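Rusticyanin (Thiobacillus ferrooxidans, PDB 2CAL) carries electrons from cytochrome c552 to the A-type oxidase by way of a single bound copper ion. Local coordinates at residues Phe48-Phe53 / Pro140-Thr145; Glu19-Lys24 / Glu54-Lys59. The protein carries 1 engineered substitution. All coordinates share one frame; numbering follows the deposited sequence. Where two conformers were deposited one is given.

How the interactions relate
Interaction 1 belongs to the copper site. The side chain of Met142, an engineered residue, lies about 3 Å from the copper ion, and that of Pro51 about 4 Å from Met147, a copper ligand. Interaction 2 sits further away: the side chain of Val55 is about 13 Å from the metal. The centres of the two contacts are about 18 Å apart. The chain joins them directly, because 48-53 runs into 54-59 through strand 53-55. They also touch in space. Phe48 CD1 meets Glu54 CG at 3.4 Å, and Pro49 and Ser52 pack on Lys59. One hairpin region therefore borders the copper site through its preceding loop and meets 19-24 through its turn.

Interaction 1: residues Phe48-Phe53 / Pro140-Thr145; sequences FPFPSF and PGMAAT. Engineered in segment 140-145: Met142 (natural residue His).
Pro51 packs against Met142 and Thr145, and the far end of the Phe50 ring also reaches Met142. The tight part centres on the buried Pro51. Its CB lies 3.6 Å from Met142 SD. Its CG is 3.4 Å from Thr145 OG1, and the two side chains cross at about a right angle. The peptide bond before Pro51 is cis, and Pro51 CB sits 3.9 Å above the plane of the Phe50 ring, over its centre. With CG anti to the backbone N (chi1 -180°), the Phe50 ring brings its CZ to Met142 SD at 3.5 Å. The sulfur stands 48° off the ring normal, an oblique Met-aromatic contact. Both loops border the blue copper site of this plastocyanin-like fold. His84, Cys137 and Met147 bind the copper. Position 142 is naturally a histidine, probably a copper ligand too. The engineered methionine has two conformers, so its sulfur contacts hold for one of them and are to that extent doubtful. The solvent side is looser. Phe50 and Thr145 are exposed there, each burying less surface than Pro51 or Met142, and no hydrogen bond links the two segments. Thr145 N bonds within its own loop to Met142 O at 3.1 Å. Phe50 also meets the ring of Phe82.

Interaction 2: residues Glu19-Lys24 / Glu54-Lys59; sequences EKDTGK and EVHDKK
His56 lays its imidazole beside the carboxylate of Asp21 and next to the carbonyl of Gly23. Its ND1 donates to Asp21 OD1 at 2.7 Å, nearly straight at 170°. The oxygen lies in the ring plane, at the ring edge. The carboxylate is turned 82° from the ring; its OD1 is met on the anti side, with the donor tilted out of the carboxylate plane. Asp21 CG is anti to the backbone N (chi1 -177°), which carries the carboxylate across to the hairpin. Gly23 N reaches the same OD1 at 2.9 Å from the opposite face, closing an Asx turn. Two donors thus grip one oxygen. The buried carboxylate would tend to favour a protonated imidazole. His56 and Asp57 are the central residues of a type I' turn from Val55 to Lys58. This turn closes the beta hairpin of strands 53-55 and 58-59 at the margin of a six-stranded sheet. Val55 N and Lys58 O bond at 3.0 Å, as do Lys58 N and Val55 O. Asp21 OD2 passes 3.4 Å from Val55 CG1 and is bonded to Tyr32 OH and Val40 N. An alanine in place of Asp21 would probably leave His56 ND1 and Gly23 N without their shared acceptor and let the imidazole turn more freely. Gly23 O also lies 3.0 Å from His56 CE1.

Interaction 1: residues Phe48-Phe53 / Pro140-Thr145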
ATOM      1  N   PHE A  48      14.878   3.187   0.480  1.00 12.68           N
ATOM      2  CA  PHE A  48      14.024   3.533   1.624  1.00 13.54           C
ATOM      3  C   PHE A  48      14.181   2.508   2.751  1.00 14.81           C
ATOM      4  O   PHE A  48      14.608   1.379   2.497  1.00 15.31           O
ATOM      5  CB  PHE A  48      12.546   3.615   1.176  1.00 14.06           C
ATOM      6  CG  PHE A  48      12.203   4.925   0.471  1.00 12.97           C
ATOM      7  CD1 PHE A  48      11.643   5.949   1.228  1.00 14.38           C
ATOM      8  CD2 PHE A  48      12.445   5.121  -0.863  1.00 12.84           C
ATOM      9  CE1 PHE A  48      11.269   7.140   0.610  1.00 15.09           C
ATOM     10  CE2 PHE A  48      12.042   6.312  -1.487  1.00 14.03           C
ATOM     11  CZ  PHE A  48      11.478   7.319  -0.743  1.00 14.61           C
ATOM     12  N   PRO A  49      13.864   2.920   3.978  1.00 18.16           N
ATOM     13  CA  PRO A  49      14.005   2.020   5.107  1.00 19.80           C
ATOM     14  C   PRO A  49      13.206   0.738   4.952  1.00 17.40           C
ATOM     15  O   PRO A  49      12.039   0.648   4.611  1.00 18.11           O
ATOM     16  CB  PRO A  49      13.483   2.866   6.288  1.00 23.10           C
ATOM     17  CG  PRO A  49      13.635   4.285   5.874  1.00 22.06           C
ATOM     18  CD  PRO A  49      13.403   4.261   4.393  1.00 20.18           C
ATOM     19  N   PHE A  50      13.919  -0.354   5.269  1.00 19.46           N
ATOM     20  CA  PHE A  50      13.304  -1.659   5.334  1.00 17.13           C
ATOM     21  C   PHE A  50      12.792  -1.939   6.758  1.00 15.76           C
ATOM     22  O   PHE A  50      13.574  -1.798   7.694  1.00 17.00           O
ATOM     23  CB  PHE A  50      14.257  -2.834   4.991  1.00 19.26           C
ATOM     24  CG  PHE A  50      13.678  -4.237   5.031  1.00 18.94           C
ATOM     25  CD1 PHE A  50      13.772  -4.995   6.206  1.00 19.22           C
ATOM     26  CD2 PHE A  50      13.058  -4.936   3.996  1.00 19.52           C
ATOM     27  CE1 PHE A  50      13.285  -6.262   6.377  1.00 20.33           C
ATOM     28  CE2 PHE A  50      12.516  -6.211   4.163  1.00 19.92           C
ATOM     29  CZ  PHE A  50      12.624  -6.890   5.325  1.00 20.66           C
ATOM     30  N   PRO A  51      11.593  -2.481   6.943  1.00 14.96           N
ATOM     31  CA  PRO A  51      10.504  -2.654   5.999  1.00 13.81           C
ATOM     32  C   PRO A  51       9.534  -1.498   6.037  1.00 13.65           C
ATOM     33  O   PRO A  51       9.120  -1.007   7.089  1.00 17.75           O
ATOM     34  CB  PRO A  51       9.828  -3.959   6.496  1.00 15.01           C
ATOM     35  CG  PRO A  51       9.933  -3.811   7.984  1.00 16.61           C
ATOM     36  CD  PRO A  51      11.217  -3.090   8.263  1.00 15.53           C
ATOM     37  N   SER A  52       9.083  -1.044   4.876  1.00 13.33           N
ATOM     38  CA  SER A  52       8.176   0.114   4.791  1.00 13.04           C
ATOM     39  C   SER A  52       7.451   0.102   3.470  1.00 12.09           C
ATOM     40  O   SER A  52       7.846  -0.535   2.481  1.00 12.00           O
ATOM     41  CB  SER A  52       8.909   1.435   4.955  1.00 15.32           C
ATOM     42  OG  SER A  52       9.754   1.706   3.802  1.00 15.31           O
ATOM     43  N   PHE A  53       6.339   0.840   3.422  1.00 11.85           N
ATOM     44  CA  PHE A  53       5.644   1.214   2.208  1.00 11.67           C
ATOM     45  C   PHE A  53       5.981   2.672   1.830  1.00 11.27           C
ATOM     46  O   PHE A  53       6.058   3.503   2.753  1.00 13.27           O
ATOM     47  CB  PHE A  53       4.116   1.152   2.389  1.00 11.77           C
ATOM     48  CG  PHE A  53       3.547  -0.223   2.679  1.00 11.28           C
ATOM     49  CD1 PHE A  53       3.398  -1.146   1.654  1.00 11.83           C
ATOM     50  CD2 PHE A  53       3.150  -0.568   3.973  1.00 12.27           C
ATOM     51  CE1 PHE A  53       2.792  -2.384   1.915  1.00 12.29           C
ATOM     52  CE2 PHE A  53       2.533  -1.773   4.235  1.00 11.96           C
ATOM     53  CZ  PHE A  53       2.359  -2.675   3.197  1.00 11.67           C
ATOM     54  N   PRO A 140       5.300 -12.466   7.908  1.00 13.73           N
ATOM     55  CA  PRO A 140       5.653 -12.477   9.326  1.00 14.46           C
ATOM     56  C   PRO A 140       6.792 -11.573   9.708  1.00 14.24           C
ATOM     57  O   PRO A 140       7.827 -11.538   9.023  1.00 16.19           O
ATOM     58  CB  PRO A 140       6.004 -13.971   9.552  1.00 14.64           C
ATOM     59  CG  PRO A 140       5.034 -14.640   8.603  1.00 14.68           C
ATOM     60  CD  PRO A 140       5.110 -13.800   7.323  1.00 14.66           C
ATOM     61  N   GLY A 141       6.565 -10.772  10.743  1.00 14.06           N
ATOM     62  CA  GLY A 141       7.494  -9.851  11.361  1.00 15.59           C
ATOM     63  C   GLY A 141       7.517  -8.451  10.788  1.00 14.19           C
ATOM     64  O   GLY A 141       8.070  -7.562  11.420  1.00 15.91           O
ATOM     65  N   MET A 142       6.963  -8.259   9.585  1.00 13.77           N
ATOM     66  CA  MET A 142       7.124  -6.963   8.953  1.00 13.77           C
ATOM     67  C   MET A 142       6.310  -5.835   9.599  1.00 13.42           C
ATOM     68  O   MET A 142       6.832  -4.768   9.881  1.00 13.87           O
ATOM     69  CB  MET A 142       6.751  -7.062   7.481  1.00 13.99           C
ATOM     70  CG  MET A 142       7.650  -7.980   6.651  0.51 12.56           C
ATOM     71  SD  MET A 142       9.366  -7.514   6.504  0.51 11.51           S
ATOM     72  CE  MET A 142      10.168  -8.499   7.776  0.51 16.45           C
ATOM     73  N   ALA A 143       5.024  -6.114   9.856  1.00 13.06           N
ATOM     74  CA  ALA A 143       4.199  -5.095  10.543  1.00 13.58           C
ATOM     75  C   ALA A 143       4.716  -4.831  11.939  1.00 13.09           C
ATOM     76  O   ALA A 143       4.670  -3.694  12.386  1.00 13.79           O
ATOM     77  CB  ALA A 143       2.758  -5.577  10.527  1.00 13.60           C
ATOM     78  N   ALA A 144       5.211  -5.835  12.641  1.00 13.55           N
ATOM     79  CA  ALA A 144       5.770  -5.711  13.972  1.00 14.31           C
ATOM     80  C   ALA A 144       6.978  -4.828  13.999  1.00 14.57           C
ATOM     81  O   ALA A 144       7.310  -4.250  15.017  1.00 17.27           O
ATOM     82  CB  ALA A 144       6.142  -7.113  14.486  1.00 16.91           C
ATOM     83  N   THR A 145       7.660  -4.700  12.841  1.00 13.86           N
ATOM     84  CA  THR A 145       8.859  -3.880  12.745  1.00 16.37           C
ATOM     85  C   THR A 145       8.635  -2.646  11.880  1.00 16.33           C
ATOM     86  O   THR A 145       9.593  -2.016  11.443  1.00 18.25           O
ATOM     87  CB  THR A 145      10.076  -4.694  12.263  1.00 18.20           C
ATOM     88  OG1 THR A 145       9.830  -5.335  11.018  1.00 19.70           O
ATOM     89  CG2 THR A 145      10.374  -5.821  13.235  1.00 22.10           C
TER

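Interaction 2: residues Glu19-Lys24 / Glu54-Lys59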
ATOM      1  N   GLU A  19       4.288   7.793 -10.293  1.00 13.69           N
ATOM      2  CA  GLU A  19       3.947   9.198 -10.559  1.00 15.55           C
ATOM      3  C   GLU A  19       2.449   9.412 -10.794  1.00 13.92           C
ATOM      4  O   GLU A  19       1.989  10.562 -10.989  1.00 17.63           O
ATOM      5  CB  GLU A  19       4.788   9.635 -11.765  0.52 17.24           C
ATOM      6  CG  GLU A  19       6.291   9.592 -11.523  0.52 16.77           C
ATOM      7  CD  GLU A  19       7.178   9.795 -12.722  0.52 18.90           C
ATOM      8  OE1 GLU A  19       6.689   9.840 -13.864  0.52 26.65           O
ATOM      9  OE2 GLU A  19       8.425   9.914 -12.593  0.52 29.22           O
ATOM     10  N   LYS A  20       1.594   8.399 -10.748  1.00 13.97           N
ATOM     11  CA  LYS A  20       0.161   8.552 -10.954  1.00 14.20           C
ATOM     12  C   LYS A  20      -0.598   8.655  -9.619  1.00 12.68           C
ATOM     13  O   LYS A  20      -1.844   8.664  -9.701  1.00 13.73           O
ATOM     14  CB  LYS A  20      -0.409   7.374 -11.736  1.00 16.15           C
ATOM     15  CG  LYS A  20      -0.165   7.319 -13.222  1.00 25.46           C
ATOM     16  CD  LYS A  20       0.623   8.351 -13.927  1.00 19.26           C
ATOM     17  CE  LYS A  20       0.941   7.976 -15.365  1.00 15.84           C
ATOM     18  NZ  LYS A  20       2.422   8.015 -15.534  1.00 16.43           N
ATOM     19  N   ASP A  21       0.118   8.663  -8.501  1.00 12.23           N
ATOM     20  CA  ASP A  21      -0.536   8.927  -7.224  1.00 11.80           C
ATOM     21  C   ASP A  21      -1.077  10.361  -7.258  1.00 11.36           C
ATOM     22  O   ASP A  21      -0.349  11.326  -7.466  1.00 12.35           O
ATOM     23  CB  ASP A  21       0.434   8.689  -6.091  1.00 11.30           C
ATOM     24  CG  ASP A  21      -0.222   8.880  -4.756  1.00 11.89           C
ATOM     25  OD1 ASP A  21      -0.364  10.043  -4.282  1.00 12.16           O
ATOM     26  OD2 ASP A  21      -0.684   7.854  -4.140  1.00 11.69           O
ATOM     27  N   THR A  22      -2.377  10.492  -6.972  1.00 12.27           N
ATOM     28  CA  THR A  22      -3.038  11.809  -7.064  1.00 11.87           C
ATOM     29  C   THR A  22      -3.064  12.560  -5.748  1.00 11.97           C
ATOM     30  O   THR A  22      -3.783  13.590  -5.623  1.00 14.18           O
ATOM     31  CB  THR A  22      -4.414  11.669  -7.722  1.00 12.66           C
ATOM     32  OG1 THR A  22      -5.272  10.811  -6.896  1.00 13.44           O
ATOM     33  CG2 THR A  22      -4.407  11.060  -9.108  1.00 13.24           C
ATOM     34  N   GLY A  23      -2.303  12.160  -4.739  1.00 12.62           N
ATOM     35  CA  GLY A  23      -2.261  12.854  -3.457  1.00 13.20           C
ATOM     36  C   GLY A  23      -1.436  14.107  -3.442  1.00 13.09           C
ATOM     37  O   GLY A  23      -0.608  14.333  -4.350  1.00 15.11           O
ATOM     38  N   LYS A  24      -1.600  14.934  -2.413  1.00 13.82           N
ATOM     39  CA  LYS A  24      -0.864  16.137  -2.146  1.00 15.45           C
ATOM     40  C   LYS A  24      -0.197  15.968  -0.796  1.00 14.82           C
ATOM     41  O   LYS A  24      -0.869  15.615   0.166  1.00 15.48           O
ATOM     42  CB  LYS A  24      -1.809  17.373  -2.168  1.00 17.68           C
ATOM     43  CG  LYS A  24      -1.106  18.712  -1.985  1.00 21.28           C
ATOM     44  CD  LYS A  24      -2.134  19.859  -1.968  1.00 30.55           C
ATOM     45  CE  LYS A  24      -1.445  21.192  -1.764  1.00 35.09           C
ATOM     46  N   GLU A  54       6.104   2.920   0.541  1.00 10.97           N
ATOM     47  CA  GLU A  54       6.227   4.291   0.061  1.00 11.24           C
ATOM     48  C   GLU A  54       4.962   4.623  -0.740  1.00 11.14           C
ATOM     49  O   GLU A  54       4.494   3.848  -1.595  1.00 12.11           O
ATOM     50  CB  GLU A  54       7.485   4.470  -0.797  1.00 11.80           C
ATOM     51  CG  GLU A  54       8.761   4.655   0.037  1.00 13.07           C
ATOM     52  CD  GLU A  54       9.122   3.416   0.849  1.00 11.44           C
ATOM     53  OE1 GLU A  54       9.399   2.335   0.286  1.00 12.40           O
ATOM     54  OE2 GLU A  54       9.149   3.635   2.079  1.00 13.06           O
ATOM     55  N   VAL A  55       4.477   5.827  -0.485  1.00 11.45           N
ATOM     56  CA  VAL A  55       3.336   6.378  -1.214  1.00 12.40           C
ATOM     57  C   VAL A  55       3.697   7.842  -1.489  1.00 12.94           C
ATOM     58  O   VAL A  55       3.991   8.585  -0.555  1.00 12.78           O
ATOM     59  CB  VAL A  55       2.001   6.302  -0.431  1.00 12.40           C
ATOM     60  CG1 VAL A  55       0.855   6.926  -1.237  1.00 13.90           C
ATOM     61  CG2 VAL A  55       1.655   4.868  -0.092  1.00 13.88           C
ATOM     62  N   HIS A  56       3.672   8.211  -2.758  1.00 13.84           N
ATOM     63  CA  HIS A  56       3.989   9.596  -3.170  1.00 14.09           C
ATOM     64  C   HIS A  56       5.357  10.008  -2.630  1.00 14.77           C
ATOM     65  O   HIS A  56       5.601  11.118  -2.180  1.00 15.08           O
ATOM     66  CB  HIS A  56       2.879  10.597  -2.741  1.00 14.14           C
ATOM     67  CG  HIS A  56       2.755  11.745  -3.723  1.00 12.68           C
ATOM     68  ND1 HIS A  56       1.677  11.836  -4.545  1.00 13.01           N
ATOM     69  CD2 HIS A  56       3.582  12.741  -4.039  1.00 14.76           C
ATOM     70  CE1 HIS A  56       1.827  12.908  -5.343  1.00 14.21           C
ATOM     71  NE2 HIS A  56       2.975  13.480  -5.038  1.00 15.06           N
ATOM     72  N   ASP A  57       6.314   9.046  -2.651  1.00 15.22           N
ATOM     73  CA  ASP A  57       7.678   9.227  -2.248  1.00 17.00           C
ATOM     74  C   ASP A  57       7.878   9.454  -0.755  1.00 15.83           C
ATOM     75  O   ASP A  57       8.967   9.866  -0.341  1.00 17.35           O
ATOM     76  CB  ASP A  57       8.359  10.384  -3.009  1.00 20.86           C
ATOM     77  CG  ASP A  57       9.813  10.073  -3.302  1.00 30.62           C
ATOM     78  OD1 ASP A  57      10.173   8.913  -3.546  1.00 35.37           O
ATOM     79  OD2 ASP A  57      10.556  11.065  -3.282  1.00 41.63           O
ATOM     80  N   LYS A  58       6.862   9.157   0.053  1.00 14.45           N
ATOM     81  CA  LYS A  58       6.928   9.284   1.508  1.00 13.85           C
ATOM     82  C   LYS A  58       6.863   7.898   2.161  1.00 13.23           C
ATOM     83  O   LYS A  58       6.219   6.994   1.642  1.00 12.55           O
ATOM     84  CB  LYS A  58       5.783  10.136   2.063  1.00 14.92           C
ATOM     85  CG  LYS A  58       5.724  11.571   1.496  1.00 16.75           C
ATOM     86  CD  LYS A  58       7.010  12.347   1.830  1.00 20.57           C
ATOM     87  CE  LYS A  58       7.189  12.588   3.316  1.00 22.24           C
ATOM     88  NZ  LYS A  58       8.514  13.211   3.626  1.00 30.10           N
ATOM     89  N   LYS A  59       7.522   7.734   3.289  1.00 12.89           N
ATOM     90  CA  LYS A  59       7.558   6.488   4.064  1.00 12.97           C
ATOM     91  C   LYS A  59       6.345   6.399   4.980  1.00 11.03           C
ATOM     92  O   LYS A  59       6.146   7.223   5.883  1.00 12.78           O
ATOM     93  CB  LYS A  59       8.849   6.401   4.896  1.00 15.42           C
ATOM     94  CG  LYS A  59       9.020   5.132   5.716  1.00 18.51           C
ATOM     95  CD  LYS A  59      10.173   5.149   6.728  1.00 22.70           C
ATOM     96  CE  LYS A  59       9.686   5.688   8.062  1.00 30.10           C
ATOM     97  NZ  LYS A  59       9.708   4.654   9.139  1.00 45.25           N
TER